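PDB 5CDD: structural polyprotein, VP1 from Israeli acute paralysis virus, which probably serves as a structural component of the virus shell, a jelly-roll capsid subunit that assembles with other copies and with other pieces of the polyprotein. Local coordinates for residues Lys95-Thr100 against Asn138-Val143; Gln106-Arg111 against Phe171-Thr176; Ser112-Arg117 against Asp127-Ile132. All coordinates share one frame; numbering follows the deposited sequence.

Interaction 1: residues Lys95-Thr100 against Asn138-Val143; sequences KFFNTT and NPVHEV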
loop_
_atom_site.group_PDB
_atom_site.type_symbol
_atom_site.label_atom_id
_atom_site.label_comp_id
_atom_site.label_asym_id
_atom_site.label_seq_id
_atom_site.Cartn_x
_atom_site.Cartn_y
_atom_site.Cartn_z
ATOM N N LYS A 95 30.347 20.074 -11.885
ATOM C CA LYS A 95 29.737 20.911 -10.862
ATOM C C LYS A 95 30.625 22.132 -10.680
ATOM O O LYS A 95 31.823 22.005 -10.417
ATOM C CB LYS A 95 29.607 20.164 -9.530
ATOM C CG LYS A 95 28.685 18.962 -9.572
ATOM C CD LYS A 95 28.286 18.525 -8.169
ATOM C CE LYS A 95 27.581 17.176 -8.191
ATOM N NZ LYS A 95 26.454 17.140 -9.166
ATOM N N PHE A 96 30.041 23.313 -10.840
ATOM C CA PHE A 96 30.794 24.548 -10.688
ATOM C C PHE A 96 30.331 25.293 -9.446
ATOM O O PHE A 96 29.220 25.823 -9.409
ATOM C CB PHE A 96 30.617 25.437 -11.922
ATOM C CG PHE A 96 30.921 24.743 -13.220
ATOM C CD1 PHE A 96 29.974 23.918 -13.822
ATOM C CD2 PHE A 96 32.161 24.899 -13.833
ATOM C CE1 PHE A 96 30.255 23.257 -15.020
ATOM C CE2 PHE A 96 32.455 24.242 -15.031
ATOM C CZ PHE A 96 31.499 23.418 -15.626
ATOM N N PHE A 97 31.181 25.320 -8.424
ATOM C CA PHE A 97 30.857 26.016 -7.188
ATOM C C PHE A 97 31.348 27.454 -7.299
ATOM O O PHE A 97 32.546 27.720 -7.231
ATOM C CB PHE A 97 31.520 25.334 -5.991
ATOM C CG PHE A 97 31.154 23.886 -5.835
ATOM C CD1 PHE A 97 31.722 22.917 -6.656
ATOM C CD2 PHE A 97 30.237 23.489 -4.867
ATOM C CE1 PHE A 97 31.386 21.570 -6.513
ATOM C CE2 PHE A 97 29.893 22.146 -4.717
ATOM C CZ PHE A 97 30.469 21.186 -5.541
ATOM N N ASN A 98 30.409 28.373 -7.478
ATOM C CA ASN A 98 30.724 29.787 -7.613
ATOM C C ASN A 98 31.472 30.350 -6.408
ATOM O O ASN A 98 31.130 30.062 -5.263
ATOM C CB ASN A 98 29.433 30.578 -7.823
ATOM C CG ASN A 98 29.659 32.072 -7.823
ATOM O OD1 ASN A 98 30.349 32.608 -8.692
ATOM N ND2 ASN A 98 29.082 32.756 -6.840
ATOM N N THR A 99 32.499 31.151 -6.680
ATOM C CA THR A 99 33.287 31.783 -5.626
ATOM C C THR A 99 33.472 33.251 -5.993
ATOM O O THR A 99 34.284 33.960 -5.400
ATOM C CB THR A 99 34.679 31.127 -5.468
ATOM O OG1 THR A 99 35.457 31.343 -6.653
ATOM C CG2 THR A 99 34.535 29.634 -5.225
ATOM N N THR A 100 32.699 33.693 -6.981
ATOM C CA THR A 100 32.750 35.066 -7.466
ATOM C C THR A 100 31.905 35.990 -6.599
ATOM O O THR A 100 30.724 35.731 -6.380
ATOM C CB THR A 100 32.201 35.170 -8.903
ATOM O OG1 THR A 100 32.770 34.136 -9.714
ATOM C CG2 THR A 100 32.545 36.522 -9.502
ATOM N N ASN A 138 21.687 30.003 -6.190
ATOM C CA ASN A 138 22.187 28.645 -6.370
ATOM C C ASN A 138 23.658 28.665 -6.790
ATOM O O ASN A 138 23.981 28.711 -7.979
ATOM C CB ASN A 138 21.340 27.908 -7.412
ATOM C CG ASN A 138 21.829 26.493 -7.669
ATOM O OD1 ASN A 138 22.344 25.825 -6.769
ATOM N ND2 ASN A 138 21.653 26.023 -8.898
ATOM N N PRO A 139 24.568 28.630 -5.805
ATOM C CA PRO A 139 26.023 28.644 -5.985
ATOM C C PRO A 139 26.591 27.497 -6.812
ATOM O O PRO A 139 27.686 27.614 -7.365
ATOM C CB PRO A 139 26.547 28.604 -4.552
ATOM C CG PRO A 139 25.459 29.257 -3.767
ATOM C CD PRO A 139 24.229 28.649 -4.371
ATOM N N VAL A 140 25.856 26.393 -6.897
ATOM C CA VAL A 140 26.325 25.222 -7.634
ATOM C C VAL A 140 25.600 24.966 -8.953
ATOM O O VAL A 140 24.382 24.788 -8.985
ATOM C CB VAL A 140 26.213 23.949 -6.765
ATOM C CG1 VAL A 140 26.905 22.784 -7.453
ATOM C CG2 VAL A 140 26.818 24.203 -5.394
ATOM N N HIS A 141 26.368 24.937 -10.038
ATOM C CA HIS A 141 25.828 24.690 -11.370
ATOM C C HIS A 141 26.174 23.255 -11.753
ATOM O O HIS A 141 27.317 22.950 -12.099
ATOM C CB HIS A 141 26.440 25.682 -12.366
ATOM C CG HIS A 141 25.827 25.641 -13.733
ATOM N ND1 HIS A 141 26.210 24.732 -14.696
ATOM C CD2 HIS A 141 24.866 26.407 -14.301
ATOM C CE1 HIS A 141 25.514 24.942 -15.799
ATOM N NE2 HIS A 141 24.692 25.953 -15.587
ATOM N N GLU A 142 25.180 22.376 -11.668
ATOM C CA GLU A 142 25.355 20.962 -11.981
ATOM C C GLU A 142 24.757 20.609 -13.339
ATOM O O GLU A 142 23.567 20.813 -13.576
ATOM C CB GLU A 142 24.703 20.120 -10.881
ATOM C CG GLU A 142 25.380 20.261 -9.525
ATOM C CD GLU A 142 24.523 19.756 -8.380
ATOM O OE1 GLU A 142 23.653 20.519 -7.910
ATOM O OE2 GLU A 142 24.712 18.597 -7.951
ATOM N N VAL A 143 25.586 20.069 -14.227
ATOM C CA VAL A 143 25.139 19.710 -15.568
ATOM C C VAL A 143 25.769 18.399 -16.051
ATOM O O VAL A 143 26.882 18.050 -15.656
ATOM C CB VAL A 143 25.470 20.850 -16.568
ATOM C CG1 VAL A 143 26.973 21.062 -16.634
ATOM C CG2 VAL A 143 24.905 20.532 -17.939
#

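Interaction 2: residues Gln106-Arg111 against Phe171-Thr176; sequences QTCYIR and FSNTST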
loop_
_atom_site.group_PDB
_atom_site.type_symbol
_atom_site.label_atom_id
_atom_site.label_comp_id
_atom_site.label_asym_id
_atom_site.label_seq_id
_atom_site.Cartn_x
_atom_site.Cartn_y
_atom_site.Cartn_z
ATOM N N GLN A 106 24.288 43.836 -10.547
ATOM C CA GLN A 106 24.262 42.849 -11.616
ATOM C C GLN A 106 23.353 41.677 -11.288
ATOM O O GLN A 106 22.907 41.512 -10.152
ATOM C CB GLN A 106 25.667 42.299 -11.871
ATOM C CG GLN A 106 26.690 43.307 -12.348
ATOM C CD GLN A 106 28.049 42.669 -12.585
ATOM O OE1 GLN A 106 28.661 42.124 -11.664
ATOM N NE2 GLN A 106 28.524 42.729 -13.824
ATOM N N THR A 107 23.088 40.871 -12.309
ATOM C CA THR A 107 22.279 39.668 -12.180
ATOM C C THR A 107 23.093 38.593 -12.877
ATOM O O THR A 107 22.920 38.333 -14.066
ATOM C CB THR A 107 20.910 39.805 -12.874
ATOM O OG1 THR A 107 20.092 40.722 -12.139
ATOM C CG2 THR A 107 20.206 38.458 -12.933
ATOM N N CYS A 108 24.006 37.990 -12.125
ATOM C CA CYS A 108 24.879 36.953 -12.648
ATOM C C CYS A 108 24.161 35.630 -12.866
ATOM O O CYS A 108 23.443 35.149 -11.988
ATOM C CB CYS A 108 26.053 36.743 -11.693
ATOM S SG CYS A 108 27.148 35.391 -12.156
ATOM N N TYR A 109 24.357 35.048 -14.044
ATOM C CA TYR A 109 23.751 33.766 -14.372
ATOM C C TYR A 109 24.752 32.908 -15.135
ATOM O O TYR A 109 25.656 33.426 -15.791
ATOM C CB TYR A 109 22.471 33.966 -15.194
ATOM C CG TYR A 109 22.678 34.496 -16.594
ATOM C CD1 TYR A 109 23.159 33.672 -17.611
ATOM C CD2 TYR A 109 22.386 35.823 -16.907
ATOM C CE1 TYR A 109 23.343 34.153 -18.905
ATOM C CE2 TYR A 109 22.568 36.317 -18.197
ATOM C CZ TYR A 109 23.045 35.476 -19.190
ATOM O OH TYR A 109 23.224 35.954 -20.468
ATOM N N ILE A 110 24.589 31.592 -15.036
ATOM C CA ILE A 110 25.482 30.652 -15.703
ATOM C C ILE A 110 24.718 29.797 -16.707
ATOM O O ILE A 110 23.705 29.191 -16.370
ATOM C CB ILE A 110 26.156 29.709 -14.683
ATOM C CG1 ILE A 110 26.826 30.520 -13.567
ATOM C CG2 ILE A 110 27.163 28.823 -15.389
ATOM C CD1 ILE A 110 27.962 31.400 -14.024
ATOM N N ARG A 111 25.212 29.753 -17.939
ATOM C CA ARG A 111 24.594 28.966 -19.004
ATOM C C ARG A 111 25.582 27.906 -19.479
ATOM O O ARG A 111 26.778 28.170 -19.593
ATOM C CB ARG A 111 24.227 29.861 -20.192
ATOM C CG ARG A 111 23.165 30.914 -19.921
ATOM C CD ARG A 111 21.762 30.331 -20.005
ATOM N NE ARG A 111 21.382 29.916 -21.359
ATOM C CZ ARG A 111 21.216 30.744 -22.389
ATOM N NH1 ARG A 111 21.398 32.049 -22.239
ATOM N NH2 ARG A 111 20.843 30.268 -23.571
ATOM N N PHE A 171 29.414 29.291 -20.069
ATOM C CA PHE A 171 29.138 30.692 -20.351
ATOM C C PHE A 171 28.536 31.433 -19.163
ATOM O O PHE A 171 27.748 30.880 -18.404
ATOM C CB PHE A 171 28.185 30.831 -21.539
ATOM C CG PHE A 171 27.852 32.258 -21.871
ATOM C CD1 PHE A 171 28.734 33.036 -22.614
ATOM C CD2 PHE A 171 26.688 32.846 -21.383
ATOM C CE1 PHE A 171 28.464 34.379 -22.867
ATOM C CE2 PHE A 171 26.409 34.190 -21.629
ATOM C CZ PHE A 171 27.300 34.958 -22.372
ATOM N N SER A 172 28.915 32.697 -19.015
ATOM C CA SER A 172 28.395 33.539 -17.942
ATOM C C SER A 172 28.416 34.981 -18.430
ATOM O O SER A 172 29.288 35.360 -19.209
ATOM C CB SER A 172 29.252 33.401 -16.679
ATOM O OG SER A 172 28.725 34.168 -15.602
ATOM N N ASN A 173 27.464 35.786 -17.976
ATOM C CA ASN A 173 27.417 37.178 -18.400
ATOM C C ASN A 173 28.384 38.065 -17.622
ATOM O O ASN A 173 28.673 39.180 -18.039
ATOM C CB ASN A 173 25.984 37.725 -18.292
ATOM C CG ASN A 173 25.459 37.725 -16.869
ATOM O OD1 ASN A 173 25.964 37.004 -16.017
ATOM N ND2 ASN A 173 24.428 38.520 -16.612
ATOM N N THR A 174 28.902 37.556 -16.511
ATOM C CA THR A 174 29.828 38.308 -15.681
ATOM C C THR A 174 31.115 37.521 -15.557
ATOM O O THR A 174 31.145 36.331 -15.861
ATOM C CB THR A 174 29.254 38.514 -14.280
ATOM O OG1 THR A 174 29.208 37.261 -13.584
ATOM C CG2 THR A 174 27.840 39.087 -14.379
ATOM N N SER A 175 32.174 38.177 -15.102
ATOM C CA SER A 175 33.451 37.513 -14.934
ATOM C C SER A 175 33.313 36.607 -13.722
ATOM O O SER A 175 32.933 37.059 -12.639
ATOM C CB SER A 175 34.536 38.545 -14.694
ATOM O OG SER A 175 35.805 38.006 -15.009
ATOM N N THR A 176 33.609 35.327 -13.912
ATOM C CA THR A 176 33.483 34.359 -12.838
ATOM C C THR A 176 34.770 33.688 -12.385
ATOM O O THR A 176 35.819 33.793 -13.015
ATOM C CB THR A 176 32.488 33.246 -13.215
ATOM O OG1 THR A 176 32.879 32.642 -14.455
ATOM C CG2 THR A 176 31.094 33.816 -13.352
#

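Interaction 3: residues Ser112-Arg117 against Asp127-Ile132; sequences SFLMPR and DGPSHI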
loop_
_atom_site.group_PDB
_atom_site.type_symbol
_atom_site.label_atom_id
_atom_site.label_comp_id
_atom_site.label_asym_id
_atom_site.label_seq_id
_atom_site.Cartn_x
_atom_site.Cartn_y
_atom_site.Cartn_z
ATOM N N SER A 112 25.085 26.705 -19.752
ATOM C CA SER A 112 25.935 25.628 -20.244
ATOM C C SER A 112 25.265 24.992 -21.459
ATOM O O SER A 112 24.058 24.755 -21.461
ATOM C CB SER A 112 26.179 24.580 -19.151
ATOM O OG SER A 112 24.964 24.058 -18.648
ATOM N N PHE A 113 26.055 24.733 -22.495
ATOM C CA PHE A 113 25.544 24.148 -23.728
ATOM C C PHE A 113 26.366 22.930 -24.122
ATOM O O PHE A 113 27.306 22.542 -23.430
ATOM C CB PHE A 113 25.631 25.166 -24.870
ATOM C CG PHE A 113 25.036 26.504 -24.547
ATOM C CD1 PHE A 113 23.694 26.767 -24.802
ATOM C CD2 PHE A 113 25.822 27.508 -23.991
ATOM C CE1 PHE A 113 23.143 28.013 -24.509
ATOM C CE2 PHE A 113 25.282 28.755 -23.693
ATOM C CZ PHE A 113 23.939 29.008 -23.953
ATOM N N LEU A 114 25.998 22.336 -25.251
ATOM C CA LEU A 114 26.716 21.192 -25.789
ATOM C C LEU A 114 27.542 21.706 -26.957
ATOM O O LEU A 114 27.272 22.779 -27.499
ATOM C CB LEU A 114 25.752 20.120 -26.303
ATOM C CG LEU A 114 25.060 19.186 -25.314
ATOM C CD1 LEU A 114 24.154 18.239 -26.082
ATOM C CD2 LEU A 114 26.095 18.403 -24.522
ATOM N N MET A 115 28.552 20.937 -27.339
ATOM C CA MET A 115 29.393 21.305 -28.462
ATOM C C MET A 115 30.343 20.162 -28.759
ATOM O O MET A 115 30.881 19.537 -27.850
ATOM C CB MET A 115 30.164 22.591 -28.163
ATOM C CG MET A 115 31.282 22.443 -27.169
ATOM S SD MET A 115 32.813 22.886 -27.988
ATOM C CE MET A 115 32.608 24.663 -28.159
ATOM N N PRO A 116 30.543 19.857 -30.048
ATOM C CA PRO A 116 31.431 18.778 -30.476
ATOM C C PRO A 116 32.790 18.891 -29.806
ATOM O O PRO A 116 33.384 19.964 -29.764
ATOM C CB PRO A 116 31.505 18.984 -31.981
ATOM C CG PRO A 116 30.138 19.517 -32.308
ATOM C CD PRO A 116 29.943 20.535 -31.210
ATOM N N ARG A 117 33.278 17.774 -29.285
ATOM C CA ARG A 117 34.561 17.757 -28.608
ATOM C C ARG A 117 35.665 18.338 -29.481
ATOM O O ARG A 117 35.803 17.982 -30.650
ATOM C CB ARG A 117 34.915 16.330 -28.198
ATOM C CG ARG A 117 36.160 16.218 -27.345
ATOM C CD ARG A 117 36.251 14.840 -26.727
ATOM N NE ARG A 117 35.147 14.603 -25.805
ATOM C CZ ARG A 117 34.968 15.279 -24.676
ATOM N NH1 ARG A 117 35.825 16.230 -24.331
ATOM N NH2 ARG A 117 33.933 15.008 -23.890
ATOM N N ASP A 127 22.455 26.691 -29.557
ATOM C CA ASP A 127 21.142 26.079 -29.418
ATOM C C ASP A 127 21.263 24.676 -28.828
ATOM O O ASP A 127 22.297 24.327 -28.254
ATOM C CB ASP A 127 20.432 26.032 -30.771
ATOM C CG ASP A 127 20.078 27.416 -31.292
ATOM O OD1 ASP A 127 19.415 28.179 -30.555
ATOM O OD2 ASP A 127 20.458 27.742 -32.438
ATOM N N GLY A 128 20.210 23.876 -28.967
ATOM C CA GLY A 128 20.231 22.531 -28.420
ATOM C C GLY A 128 19.976 22.564 -26.922
ATOM O O GLY A 128 19.652 23.624 -26.382
ATOM N N PRO A 129 20.111 21.428 -26.218
ATOM C CA PRO A 129 19.882 21.377 -24.770
ATOM C C PRO A 129 20.704 22.431 -24.033
ATOM O O PRO A 129 21.790 22.801 -24.480
ATOM C CB PRO A 129 20.303 19.958 -24.407
ATOM C CG PRO A 129 19.969 19.190 -25.639
ATOM C CD PRO A 129 20.475 20.097 -26.733
ATOM N N SER A 130 20.188 22.903 -22.903
ATOM C CA SER A 130 20.878 23.922 -22.120
ATOM C C SER A 130 20.397 23.997 -20.672
ATOM O O SER A 130 19.270 23.615 -20.355
ATOM C CB SER A 130 20.694 25.290 -22.783
ATOM O OG SER A 130 21.181 26.331 -21.955
ATOM N N HIS A 131 21.268 24.492 -19.798
ATOM C CA HIS A 131 20.947 24.649 -18.384
ATOM C C HIS A 131 21.394 26.038 -17.937
ATOM O O HIS A 131 22.359 26.585 -18.470
ATOM C CB HIS A 131 21.665 23.594 -17.541
ATOM C CG HIS A 131 21.333 23.664 -16.083
ATOM N ND1 HIS A 131 22.204 23.248 -15.099
ATOM C CD2 HIS A 131 20.224 24.103 -15.441
ATOM C CE1 HIS A 131 21.648 23.430 -13.914
ATOM N NE2 HIS A 131 20.447 23.949 -14.095
ATOM N N ILE A 132 20.696 26.604 -16.956
ATOM C CA ILE A 132 21.030 27.930 -16.450
ATOM C C ILE A 132 20.751 28.061 -14.956
ATOM O O ILE A 132 19.718 27.603 -14.470
ATOM C CB ILE A 132 20.234 29.025 -17.200
ATOM C CG1 ILE A 132 20.473 30.391 -16.549
ATOM C CG2 ILE A 132 18.757 28.683 -17.195
ATOM C CD1 ILE A 132 19.755 31.532 -17.235
#

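Interaction 1: residues Lys95-Thr100 against Asn138-Val143
P139 touches N98 through its backbone: N98 N donates to P139 O over 2.8 Å, and the angle of 172° at the hydrogen makes this bond nearly straight. Just beyond, N98 OD1 accepts from T100 N in an Asx turn, where strand 87-98 gives way to loop. V140 comes next, a non-hydrogen-bonded partner of F97, and both its methyls meet the ring. V140 CG2 touches F97 CD2 at 3.5 Å, whereas CG1 lies over one face as a CH-pi contact, 4.3 Å from V140 CG1 to the F97 ring centroid. H141 then forms a hydrogen-bonded pair with F96, F96 N to H141 O at 3.0 Å and H141 N to F96 O at 3.1 Å. This antiparallel pairing joins strands D and G of the BIDG sheet in the capsid jelly roll. On the sheet face away from V140 and F97, the side chains of F96 and H141 run side by side, their ring planes inclined at 65°. E142 returns to the face of V140 and meets K95, whose chain bends at its last torsion (chi4 -52°) to bring NZ within 2.6 Å of E142 OE2. This salt bridge uses the anti lone pair of the carboxylate oxygen, and the buried ammonium has a second partner in D27 of another polyprotein chain. V143 ends the contact, its CG1 near the ring plane of F96, 4.3 Å from F96 CE1.

Interaction 2: residues Gln106-Arg111 against Phe171-Thr176
N173 grips the chain at T107 and Y109 with both ends of its side-chain amide. N173 ND2 donates to T107 O over 3.0 Å, with 166° at the hydrogen and the acceptor close to the amide plane, while N173 OD1 accepts from Y109 N at 3.2 Å, the donor lying well above the carbonyl plane. One side chain thus satisfies a backbone acceptor and a backbone donor from the residues before and after C108, taking over where regular strand pairing has stopped. The same amide rests over a face of the Y109 ring, N173 CG 3.5 Å from Y109 CE2, with ring and amide planes 33° apart. Y109 CG sits between the backbone N and the carbonyl carbon (chi1 69°), which brings the ring face against the N173 amide. S172 OG lies 3.2 Å from Y109 O and can donate to it, though the proton has another acceptor within reach. Farther along, strands E and H of the CHEF sheet of the jelly roll pair antiparallel: I110 with S172 is a non-hydrogen-bonded pair and R111 with F171 a hydrogen-bonded one, R111 N donating to F171 O over 2.8 Å. The Y109 hydroxyl lies in the plane of the F171 ring at its edge, Y109 OH 3.8 Å from F171 CE2. On the other face of the sheet I110 CD1 packs 3.6 Å from S172 CB. The hydroxyl of T107 is bonded to the carbonyl of T100 of a neighbouring copy of this protein.

Interaction 3: residues Ser112-Arg117 against Asp127-Ile132
S112 and H131 are joined by two backbone hydrogen bonds, S112 N to H131 O at 3.0 Å and H131 N to S112 O at 3.3 Å, the two bonds of a hydrogen-bonded antiparallel pair. S112 O carries more than that one bond: S130 CA approaches it at 3.4 Å in a CA-H...O contact, and S130 OG is a weak donor to it at 3.3 Å, with the proton not settled because it has another acceptor within reach. The hydroxyl of S130 also has a weak bond to Y20 of another polyprotein chain. The S112-H131 backbone pair ties strand E to strand F, an outermost strand of the CHEF sheet of the jelly roll within this chain. Their pairing is brief, since the touching parts run 134° apart and diverge beyond F113. Side chains add to this: beside the pair, S112 OG, held between its backbone N and carbonyl carbon (chi1 57°), lies 3.5 Å from H131 CB. Farther on, the ring of F113 comes obliquely to the S130 side chain, F113 CE1 3.6 Å from S130 OG. L114 and P129 make the apolar contact, L114 CD1 to P129 CD at 4.2 Å. Other chains add charged partners: D127 OD1 forms a salt bridge with R75 of a neighbouring copy of this protein, and K273 of another polyprotein chain donates to L114 O.

Interactions 2 and 3 share strand 110-116, which pairs with strand 166-172 on one side and strand 131-133 on the other; their centres are about 16 Å apart, and R111 CD packs 3.5 Å from I132 CB. Interaction 1 belongs to the BIDG sheet, its centre about 11 Å from that of interaction 2 and about 16 Å from that of interaction 3. H141 bridges the two sheets: its NE2 lies 3.5 Å from I110 O and 3.7 Å from H131 ND1. Between subunits, interaction 1 of one copy meets interaction 2 of the next, so the two contacts are also linked across the interface.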